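Local coordinates for protein phenol hydroxylase component phN (Pseudomonas stutzeri, PDB 3U52) that carries a diiron centre at which a bacterial multicomponent monooxygenase probably uses dioxygen to hydroxylate phenol, at residues M279-L284 and H330-L335; E293-Y298 and V323-K328; E357-S362 and Y372-Y377. One frame throughout, in Å; residues are numbered along the deposited sequence.

Contact 1. Residues M279-L284 and H330-L335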
loop_
_atom_site.group_PDB
_atom_site.type_symbol
_atom_site.label_atom_id
_atom_site.label_comp_id
_atom_site.label_asym_id
_atom_site.label_seq_id
_atom_site.Cartn_x
_atom_site.Cartn_y
_atom_site.Cartn_z
ATOM N N MET A 279 2.688 -24.655 -18.072
ATOM C CA MET A 279 2.750 -23.209 -17.782
ATOM C C MET A 279 4.170 -22.696 -17.642
ATOM O O MET A 279 4.580 -21.706 -18.297
ATOM C CB MET A 279 1.966 -22.958 -16.477
ATOM C CG MET A 279 1.708 -21.508 -16.075
ATOM S SD MET A 279 3.139 -20.616 -15.431
ATOM C CE MET A 279 3.570 -21.129 -13.809
ATOM N N MET A 280 4.921 -23.322 -16.743
ATOM C CA MET A 280 6.252 -22.792 -16.436
ATOM C C MET A 280 7.268 -23.030 -17.580
ATOM O O MET A 280 8.144 -22.184 -17.792
ATOM C CB MET A 280 6.797 -23.298 -15.092
ATOM C CG MET A 280 7.243 -24.752 -15.072
ATOM S SD MET A 280 7.561 -25.324 -13.381
ATOM C CE MET A 280 9.131 -24.587 -13.009
ATOM N N ASP A 281 7.156 -24.142 -18.310
ATOM C CA ASP A 281 8.116 -24.397 -19.391
ATOM C C ASP A 281 7.798 -23.573 -20.631
ATOM O O ASP A 281 8.742 -23.133 -21.326
ATOM C CB ASP A 281 8.171 -25.878 -19.778
ATOM C CG ASP A 281 9.004 -26.708 -18.809
ATOM O OD1 ASP A 281 9.163 -27.905 -19.040
ATOM O OD2 ASP A 281 9.549 -26.165 -17.829
ATOM N N TYR A 282 6.493 -23.355 -20.912
ATOM C CA TYR A 282 6.053 -22.733 -22.193
ATOM C C TYR A 282 5.366 -21.362 -22.112
ATOM O O TYR A 282 5.552 -20.518 -23.008
ATOM C CB TYR A 282 5.089 -23.681 -22.936
ATOM C CG TYR A 282 5.788 -24.865 -23.555
ATOM C CD1 TYR A 282 6.041 -26.038 -22.813
ATOM C CD2 TYR A 282 6.219 -24.810 -24.872
ATOM C CE1 TYR A 282 6.727 -27.120 -23.361
ATOM C CE2 TYR A 282 6.900 -25.893 -25.461
ATOM C CZ TYR A 282 7.136 -27.036 -24.712
ATOM O OH TYR A 282 7.805 -28.062 -25.329
ATOM N N MET A 283 4.529 -21.152 -21.093
ATOM C CA MET A 283 3.739 -19.935 -21.061
ATOM C C MET A 283 4.479 -18.707 -20.502
ATOM O O MET A 283 4.022 -17.578 -20.717
ATOM C CB MET A 283 2.408 -20.135 -20.352
ATOM C CG MET A 283 1.479 -21.188 -20.993
ATOM S SD MET A 283 -0.043 -21.031 -20.061
ATOM C CE MET A 283 -1.276 -21.659 -21.140
ATOM N N LEU A 284 5.589 -18.921 -19.802
ATOM C CA LEU A 284 6.363 -17.794 -19.259
ATOM C C LEU A 284 7.441 -17.322 -20.259
ATOM O O LEU A 284 8.311 -18.112 -20.620
ATOM C CB LEU A 284 7.009 -18.170 -17.911
ATOM C CG LEU A 284 6.103 -18.689 -16.781
ATOM C CD1 LEU A 284 6.947 -19.170 -15.604
ATOM C CD2 LEU A 284 5.088 -17.618 -16.335
ATOM N N HIS A 330 9.217 -35.318 -19.935
ATOM C CA HIS A 330 8.248 -35.449 -21.063
ATOM C C HIS A 330 7.000 -34.605 -20.877
ATOM O O HIS A 330 6.447 -34.060 -21.836
ATOM C CB HIS A 330 7.816 -36.916 -21.174
ATOM C CG HIS A 330 8.899 -37.827 -21.688
ATOM N ND1 HIS A 330 9.309 -37.828 -23.006
ATOM C CD2 HIS A 330 9.665 -38.745 -21.058
ATOM C CE1 HIS A 330 10.270 -38.719 -23.166
ATOM N NE2 HIS A 330 10.498 -39.294 -22.001
ATOM N N LEU A 331 6.578 -34.479 -19.617
ATOM C CA LEU A 331 5.247 -33.936 -19.243
ATOM C C LEU A 331 4.852 -32.604 -19.898
ATOM O O LEU A 331 3.790 -32.498 -20.549
ATOM C CB LEU A 331 5.196 -33.744 -17.749
ATOM C CG LEU A 331 3.890 -34.050 -17.089
ATOM C CD1 LEU A 331 3.471 -35.548 -17.358
ATOM C CD2 LEU A 331 4.145 -33.859 -15.590
ATOM N N SER A 332 5.691 -31.598 -19.745
ATOM C CA SER A 332 5.335 -30.263 -20.252
ATOM C C SER A 332 5.205 -30.229 -21.770
ATOM O O SER A 332 4.333 -29.559 -22.318
ATOM C CB SER A 332 6.334 -29.224 -19.742
ATOM O OG SER A 332 7.577 -29.348 -20.401
ATOM N N HIS A 333 6.045 -30.999 -22.451
ATOM C CA HIS A 333 6.047 -31.061 -23.916
ATOM C C HIS A 333 4.803 -31.820 -24.472
ATOM O O HIS A 333 4.175 -31.374 -25.432
ATOM C CB HIS A 333 7.350 -31.734 -24.380
ATOM C CG HIS A 333 8.579 -31.236 -23.651
ATOM N ND1 HIS A 333 8.996 -29.918 -23.716
ATOM C CD2 HIS A 333 9.428 -31.868 -22.803
ATOM C CE1 HIS A 333 10.071 -29.763 -22.957
ATOM N NE2 HIS A 333 10.360 -30.930 -22.401
ATOM N N GLN A 334 4.455 -32.958 -23.861
ATOM C CA GLN A 334 3.212 -33.681 -24.199
ATOM C C GLN A 334 1.961 -32.801 -24.019
ATOM O O GLN A 334 1.066 -32.744 -24.892
ATOM C CB GLN A 334 3.098 -34.958 -23.341
ATOM C CG GLN A 334 4.169 -35.997 -23.657
ATOM C CD GLN A 334 4.234 -37.142 -22.640
ATOM O OE1 GLN A 334 3.968 -36.972 -21.447
ATOM N NE2 GLN A 334 4.622 -38.329 -23.131
ATOM N N LEU A 335 1.894 -32.068 -22.923
ATOM C CA LEU A 335 0.736 -31.245 -22.669
ATOM C C LEU A 335 0.676 -30.020 -23.595
ATOM O O LEU A 335 -0.402 -29.646 -24.049
ATOM C CB LEU A 335 0.720 -30.814 -21.196
ATOM C CG LEU A 335 0.084 -31.910 -20.354
ATOM C CD1 LEU A 335 0.773 -31.856 -19.049
ATOM C CD2 LEU A 335 -1.379 -31.519 -20.226
#
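Tyr282 and His333 meet rim to rim where two helices of this largely helical hydroxylase subunit cross, and the pair illustrates how a buried helix crossing can be held by polar groups. The axes of 279-283 and 331-335 approach to 9.3 Å at a crossing angle of -56°, with Asp281 and Ser332 closest in backbone register. Neither aromatic ring lies over the other. The planes stand 79° apart, and the phenol oxygen reaches the imidazole at its edge, in the ring plane, so that Tyr282 OH lies 2.7 Å from His333 ND1. Either atom could supply the hydrogen. The same phenol oxygen is also hydrogen-bonded to Tyr377 OH, so this buried group is gripped from two helices. Around it, Met361 packs on both Tyr282 and His333, while Trp336 stacks on the tyrosine and Tyr373 on the histidine.

A second bond runs alongside. Ser332 OG gives its hydrogen to Asp281 OD1 over a short 2.5 Å, meeting the carboxylate oxygen on its anti side and a little out of the plane. The hydroxyl sits between the backbone N and the carbonyl carbon of its own residue (chi1 73°), which turns it toward helix 254-283 and also sets it over one face of the neighbouring imidazole. The other carboxylate oxygen, Asp281 OD2, accepts from the backbone N of Trp291, so the aspartate joins its own helix to the beginning of helix 291-310 as well. The carboxylate would probably raise the basicity of the imidazole somewhat, since Asp281 OD1 is 4.7 Å from His333 NE2, though the protonation of the ring is not established. The ring atom Tyr282 CE1 rests 3.6 Å from the backbone oxygen Ser332 O.

Contact 2. Residues E293-Y298 and V323-K328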
loop_
_atom_site.group_PDB
_atom_site.type_symbol
_atom_site.label_atom_id
_atom_site.label_comp_id
_atom_site.label_asym_id
_atom_site.label_seq_id
_atom_site.Cartn_x
_atom_site.Cartn_y
_atom_site.Cartn_z
ATOM N N GLU A 293 13.562 -29.524 -13.192
ATOM C CA GLU A 293 14.293 -29.001 -12.034
ATOM C C GLU A 293 13.386 -28.772 -10.822
ATOM O O GLU A 293 13.812 -29.018 -9.699
ATOM C CB GLU A 293 14.983 -27.661 -12.378
ATOM C CG GLU A 293 16.276 -27.794 -13.217
ATOM C CD GLU A 293 16.721 -26.488 -13.881
ATOM O OE1 GLU A 293 15.903 -25.545 -14.037
ATOM O OE2 GLU A 293 17.923 -26.402 -14.251
ATOM N N ALA A 294 12.192 -28.201 -11.030
ATOM C CA ALA A 294 11.212 -28.033 -9.954
ATOM C C ALA A 294 10.784 -29.370 -9.330
ATOM O O ALA A 294 10.736 -29.506 -8.100
ATOM C CB ALA A 294 9.974 -27.254 -10.483
ATOM N N TRP A 295 10.472 -30.364 -10.157
ATOM C CA TRP A 295 10.127 -31.696 -9.645
ATOM C C TRP A 295 11.250 -32.313 -8.799
ATOM O O TRP A 295 11.015 -32.888 -7.713
ATOM C CB TRP A 295 9.779 -32.688 -10.779
ATOM C CG TRP A 295 9.229 -33.958 -10.238
ATOM C CD1 TRP A 295 9.900 -35.176 -10.118
ATOM C CD2 TRP A 295 7.899 -34.192 -9.728
ATOM N NE1 TRP A 295 9.049 -36.129 -9.555
ATOM C CE2 TRP A 295 7.837 -35.555 -9.302
ATOM C CE3 TRP A 295 6.749 -33.379 -9.567
ATOM C CZ2 TRP A 295 6.662 -36.120 -8.749
ATOM C CZ3 TRP A 295 5.583 -33.951 -8.978
ATOM C CH2 TRP A 295 5.562 -35.302 -8.587
ATOM N N GLU A 296 12.461 -32.235 -9.337
ATOM C CA GLU A 296 13.629 -32.779 -8.693
ATOM C C GLU A 296 13.920 -32.158 -7.313
ATOM O O GLU A 296 14.272 -32.860 -6.348
ATOM C CB GLU A 296 14.788 -32.553 -9.641
ATOM C CG GLU A 296 15.981 -33.419 -9.348
ATOM C CD GLU A 296 16.992 -33.403 -10.504
ATOM O OE1 GLU A 296 18.206 -33.367 -10.189
ATOM O OE2 GLU A 296 16.575 -33.393 -11.701
ATOM N N VAL A 297 13.772 -30.848 -7.199
ATOM C CA VAL A 297 14.014 -30.185 -5.930
ATOM C C VAL A 297 12.843 -30.341 -4.976
ATOM O O VAL A 297 13.010 -30.742 -3.830
ATOM C CB VAL A 297 14.340 -28.686 -6.173
ATOM C CG1 VAL A 297 14.476 -27.908 -4.826
ATOM C CG2 VAL A 297 15.613 -28.604 -7.022
ATOM N N TYR A 298 11.641 -30.035 -5.439
ATOM C CA TYR A 298 10.524 -29.954 -4.526
ATOM C C TYR A 298 9.932 -31.305 -4.190
ATOM O O TYR A 298 9.442 -31.493 -3.091
ATOM C CB TYR A 298 9.461 -28.968 -5.025
ATOM C CG TYR A 298 10.040 -27.590 -5.088
ATOM C CD1 TYR A 298 10.246 -26.960 -6.302
ATOM C CD2 TYR A 298 10.431 -26.932 -3.922
ATOM C CE1 TYR A 298 10.809 -25.690 -6.352
ATOM C CE2 TYR A 298 10.996 -25.677 -3.957
ATOM C CZ TYR A 298 11.185 -25.059 -5.170
ATOM O OH TYR A 298 11.751 -23.793 -5.210
ATOM N N VAL A 323 7.434 -43.575 -11.800
ATOM C CA VAL A 323 6.840 -43.255 -13.085
ATOM C C VAL A 323 6.787 -41.722 -13.196
ATOM O O VAL A 323 7.060 -41.176 -14.258
ATOM C CB VAL A 323 5.427 -43.902 -13.223
ATOM C CG1 VAL A 323 4.777 -43.468 -14.477
ATOM C CG2 VAL A 323 5.493 -45.444 -13.183
ATOM N N ALA A 324 6.426 -41.034 -12.103
ATOM C CA ALA A 324 6.292 -39.569 -12.093
ATOM C C ALA A 324 7.690 -38.917 -12.212
ATOM O O ALA A 324 7.874 -37.901 -12.932
ATOM C CB ALA A 324 5.582 -39.126 -10.815
ATOM N N ASN A 325 8.674 -39.477 -11.502
ATOM C CA ASN A 325 10.093 -38.965 -11.599
ATOM C C ASN A 325 10.595 -39.024 -13.028
ATOM O O ASN A 325 11.081 -38.044 -13.544
ATOM C CB ASN A 325 11.052 -39.709 -10.657
ATOM C CG ASN A 325 10.669 -39.531 -9.216
ATOM O OD1 ASN A 325 9.827 -38.672 -8.885
ATOM N ND2 ASN A 325 11.263 -40.337 -8.331
ATOM N N ASP A 326 10.388 -40.163 -13.685
ATOM C CA ASP A 326 10.688 -40.323 -15.097
ATOM C C ASP A 326 9.866 -39.430 -16.079
ATOM O O ASP A 326 10.403 -38.987 -17.077
ATOM C CB ASP A 326 10.511 -41.789 -15.498
ATOM C CG ASP A 326 10.977 -42.042 -16.921
ATOM O OD1 ASP A 326 12.213 -42.146 -17.116
ATOM O OD2 ASP A 326 10.115 -42.117 -17.852
ATOM N N ALA A 327 8.586 -39.138 -15.781
ATOM C CA ALA A 327 7.755 -38.312 -16.682
ATOM C C ALA A 327 8.189 -36.846 -16.715
ATOM O O ALA A 327 7.787 -36.099 -17.603
ATOM C CB ALA A 327 6.240 -38.394 -16.316
ATOM N N LYS A 328 8.989 -36.428 -15.750
ATOM C CA LYS A 328 9.401 -35.033 -15.677
ATOM C C LYS A 328 10.141 -34.600 -16.949
ATOM O O LYS A 328 10.136 -33.398 -17.292
ATOM C CB LYS A 328 10.233 -34.744 -14.394
ATOM C CG LYS A 328 11.708 -35.224 -14.465
ATOM C CD LYS A 328 12.394 -34.973 -13.144
ATOM C CE LYS A 328 13.817 -35.570 -13.132
ATOM N NZ LYS A 328 13.813 -36.903 -12.519
#
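Trp295 and Lys328 mark the closest approach of the two backbones, their CA atoms 6.9 Å apart, where the N-terminal half of helix 291-310 passes the C-terminal end of helix 321-327. Trp295 sends its indole across the gap, CG anti to the backbone N (chi1 -171°), and the pyrrole N-H leads: NE1 donates to Asn325 OD1 over 2.7 Å, nearly straight at 173°. The acceptor lies in the indole plane, although the amide itself is turned well away. Farther round the rim, Trp295 CZ2 rests 3.8 Å from Ala324 CB, while the carbonyl oxygen of Ala324 stands over one face. Tyr299, one turn on in the same helix, stacks on the indole, and Phe270 of helix 254-283 also meets it.

Lys328 runs past the other end of the ring, its CD 3.9 Å from Trp295 CD1. Its chain then bends, and Lys328 NZ donates to Asn325 O (3.1 Å) from above the carbonyl plane, besides forming a salt bridge with Glu300. Glu296 OE2, 4.5 Å from Lys328 NZ, adds only a longer-range attraction. The buried indole N-H thus has its acceptor, in a directional bond that, together with the packing round the ring, probably limits its rotation.

Contact 3. Residues E357-S362 and Y372-Y377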
loop_
_atom_site.group_PDB
_atom_site.type_symbol
_atom_site.label_atom_id
_atom_site.label_comp_id
_atom_site.label_asym_id
_atom_site.label_seq_id
_atom_site.Cartn_x
_atom_site.Cartn_y
_atom_site.Cartn_z
ATOM N N GLU A 357 13.758 -20.104 -26.878
ATOM C CA GLU A 357 13.077 -20.953 -25.907
ATOM C C GLU A 357 13.374 -22.409 -26.199
ATOM O O GLU A 357 13.656 -23.194 -25.311
ATOM C CB GLU A 357 11.581 -20.689 -25.959
ATOM C CG GLU A 357 11.188 -19.276 -25.547
ATOM C CD GLU A 357 9.660 -19.076 -25.578
ATOM O OE1 GLU A 357 9.093 -18.741 -26.663
ATOM O OE2 GLU A 357 9.025 -19.272 -24.518
ATOM N N MET A 358 13.356 -22.775 -27.465
ATOM C CA MET A 358 13.704 -24.126 -27.836
ATOM C C MET A 358 15.129 -24.534 -27.503
ATOM O O MET A 358 15.354 -25.685 -27.078
ATOM C CB MET A 358 13.381 -24.362 -29.297
ATOM C CG MET A 358 11.881 -24.748 -29.479
ATOM S SD MET A 358 11.311 -24.953 -31.117
ATOM C CE MET A 358 12.170 -26.393 -31.740
ATOM N N ASP A 359 16.098 -23.632 -27.698
ATOM C CA ASP A 359 17.475 -23.944 -27.263
ATOM C C ASP A 359 17.571 -24.075 -25.737
ATOM O O ASP A 359 18.308 -24.922 -25.240
ATOM C CB ASP A 359 18.492 -22.920 -27.800
ATOM C CG ASP A 359 18.474 -22.809 -29.338
ATOM O OD1 ASP A 359 17.926 -23.706 -30.029
ATOM O OD2 ASP A 359 18.986 -21.785 -29.853
ATOM N N TRP A 360 16.818 -23.254 -24.992
ATOM C CA TRP A 360 16.691 -23.437 -23.509
ATOM C C TRP A 360 16.109 -24.811 -23.200
ATOM O O TRP A 360 16.602 -25.534 -22.355
ATOM C CB TRP A 360 15.813 -22.331 -22.896
ATOM C CG TRP A 360 15.549 -22.432 -21.367
ATOM C CD1 TRP A 360 16.335 -21.950 -20.375
ATOM C CD2 TRP A 360 14.403 -23.014 -20.719
ATOM N NE1 TRP A 360 15.763 -22.198 -19.125
ATOM C CE2 TRP A 360 14.573 -22.851 -19.320
ATOM C CE3 TRP A 360 13.232 -23.632 -21.187
ATOM C CZ2 TRP A 360 13.633 -23.305 -18.393
ATOM C CZ3 TRP A 360 12.285 -24.104 -20.240
ATOM C CH2 TRP A 360 12.495 -23.924 -18.874
ATOM N N MET A 361 15.060 -25.199 -23.919
ATOM C CA MET A 361 14.516 -26.580 -23.765
ATOM C C MET A 361 15.481 -27.746 -24.029
ATOM O O MET A 361 15.472 -28.702 -23.266
ATOM C CB MET A 361 13.257 -26.779 -24.609
ATOM C CG MET A 361 12.007 -26.871 -23.784
ATOM S SD MET A 361 10.856 -25.555 -24.078
ATOM C CE MET A 361 10.351 -25.819 -25.752
ATOM N N SER A 362 16.288 -27.656 -25.097
ATOM C CA SER A 362 17.345 -28.635 -25.407
ATOM C C SER A 362 18.340 -28.817 -24.228
ATOM O O SER A 362 18.710 -29.937 -23.872
ATOM C CB SER A 362 18.123 -28.163 -26.643
ATOM O OG SER A 362 17.276 -28.007 -27.753
ATOM N N TYR A 372 12.380 -36.106 -29.350
ATOM C CA TYR A 372 10.925 -36.319 -29.415
ATOM C C TYR A 372 10.127 -35.071 -29.662
ATOM O O TYR A 372 9.040 -35.174 -30.215
ATOM C CB TYR A 372 10.382 -37.006 -28.143
ATOM C CG TYR A 372 11.013 -38.331 -27.833
ATOM C CD1 TYR A 372 11.888 -38.475 -26.755
ATOM C CD2 TYR A 372 10.764 -39.424 -28.624
ATOM C CE1 TYR A 372 12.479 -39.710 -26.459
ATOM C CE2 TYR A 372 11.347 -40.655 -28.367
ATOM C CZ TYR A 372 12.214 -40.791 -27.285
ATOM O OH TYR A 372 12.766 -42.042 -27.070
ATOM N N TYR A 373 10.617 -33.894 -29.257
ATOM C CA TYR A 373 9.750 -32.710 -29.269
ATOM C C TYR A 373 10.078 -31.618 -30.270
ATOM O O TYR A 373 9.176 -31.107 -30.939
ATOM C CB TYR A 373 9.459 -32.211 -27.817
ATOM C CG TYR A 373 8.938 -33.356 -26.951
ATOM C CD1 TYR A 373 9.697 -33.905 -25.929
ATOM C CD2 TYR A 373 7.673 -33.922 -27.205
ATOM C CE1 TYR A 373 9.243 -35.000 -25.185
ATOM C CE2 TYR A 373 7.202 -34.999 -26.447
ATOM C CZ TYR A 373 7.978 -35.535 -25.450
ATOM O OH TYR A 373 7.450 -36.608 -24.748
ATOM N N ARG A 374 11.353 -31.277 -30.411
ATOM C CA ARG A 374 11.808 -30.306 -31.411
ATOM C C ARG A 374 11.239 -30.589 -32.832
ATOM O O ARG A 374 10.750 -29.676 -33.466
ATOM C CB ARG A 374 13.347 -30.217 -31.407
ATOM C CG ARG A 374 13.944 -29.124 -32.332
ATOM C CD ARG A 374 15.462 -29.124 -32.211
ATOM N NE ARG A 374 15.922 -28.387 -31.042
ATOM C CZ ARG A 374 16.018 -27.053 -30.998
ATOM N NH1 ARG A 374 15.657 -26.333 -32.048
ATOM N NH2 ARG A 374 16.471 -26.432 -29.899
ATOM N N PRO A 375 11.279 -31.857 -33.312
ATOM C CA PRO A 375 10.730 -32.145 -34.646
ATOM C C PRO A 375 9.224 -31.819 -34.785
ATOM O O PRO A 375 8.778 -31.476 -35.855
ATOM C CB PRO A 375 10.940 -33.645 -34.825
ATOM C CG PRO A 375 11.717 -34.129 -33.639
ATOM C CD PRO A 375 11.903 -33.038 -32.672
ATOM N N ARG A 376 8.467 -31.897 -33.682
ATOM C CA ARG A 376 7.057 -31.531 -33.703
ATOM C C ARG A 376 6.926 -30.074 -34.053
ATOM O O ARG A 376 6.100 -29.735 -34.895
ATOM C CB ARG A 376 6.404 -31.728 -32.346
ATOM C CG ARG A 376 6.502 -33.132 -31.828
ATOM C CD ARG A 376 5.700 -33.266 -30.478
ATOM N NE ARG A 376 5.719 -34.690 -30.128
ATOM C CZ ARG A 376 4.896 -35.270 -29.269
ATOM N NH1 ARG A 376 3.964 -34.539 -28.619
ATOM N NH2 ARG A 376 5.027 -36.579 -29.056
ATOM N N TYR A 377 7.690 -29.215 -33.369
ATOM C CA TYR A 377 7.619 -27.758 -33.611
ATOM C C TYR A 377 8.156 -27.406 -35.021
ATOM O O TYR A 377 7.622 -26.527 -35.683
ATOM C CB TYR A 377 8.324 -26.979 -32.486
ATOM C CG TYR A 377 7.734 -27.312 -31.090
ATOM C CD1 TYR A 377 6.378 -27.088 -30.809
ATOM C CD2 TYR A 377 8.528 -27.867 -30.078
ATOM C CE1 TYR A 377 5.822 -27.438 -29.537
ATOM C CE2 TYR A 377 7.995 -28.213 -28.822
ATOM C CZ TYR A 377 6.648 -28.002 -28.572
ATOM O OH TYR A 377 6.133 -28.333 -27.347
HETATM O O HOH W 1 15.943 -23.375 -31.794
#
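Arg374 reaches from helix 369-385 to helix 355-364, and its side chain provides most of the polar contact in this antiparallel alpha-alpha hairpin, whose local axes lie 11.0 Å apart at 165°. CB and CG leave the helix in extended form alongside the methyl of Met358, and Arg374 CG lies a tight 3.3 Å from Met358 CE. The chain bends at chi3 (-82°), which turns the guanidinium so that the same methyl comes over one of its faces. NE pairs with Asp370 OD1 in a salt bridge inside its own helix. NH1 donates to a water that stands 3.0 Å from Arg374 NH1 and in turn gives a hydrogen to Asp359 OD1.

NH2 does the most. Arg374 NH2 donates to Ser362 OG at 2.8 Å, almost linearly (176°) and within the guanidinium plane. Less straight is the bond that Arg374 NH2 gives to Asp359 OD1 at 3.1 Å as part of a salt bridge, using the anti lone pair of that oxygen. A leucine in place of Arg374 would probably leave Asp359 and Asp370 without their cationic mate and the bridging water without one of its donors.

Met358 also closes the apolar side of the hairpin: its SD sits 3.9 Å from Tyr377 CB and lies obliquely to the ring in a Met-aromatic contact. Next to Arg374, Pro375 and Arg376 pack against a chain of another protein of the assembly. One cation shared by two carboxylates and a hydroxyl, with a thioether methyl over its flat face, implies that charge pairing and apolar packing together set how the two arms of the hairpin lie.

Contacts 1 and 2 are buried, whereas contact 3 lies farther from the chain's centre and is only partly buried. Contact 2 is nested within the loop that contact 1 closes, and Met280 CE packs on Ala294 CB. Helix 254-283 leads to 291-310 and 321-327 to 331-342, so contacts 1 and 2 draw on consecutive helices; contact 3 pairs the next two, 355-364 and 369-385, in a hairpin. It still joins contact 1 directly, through bonds of Tyr282 to Tyr377 and of His330 to Tyr373. The chemistry changes with place: a carboxylate, hydroxyls and an imidazole in contact 1, an indole bonded to an amide in contact 2, and ion pairing with a bridging water in contact 3.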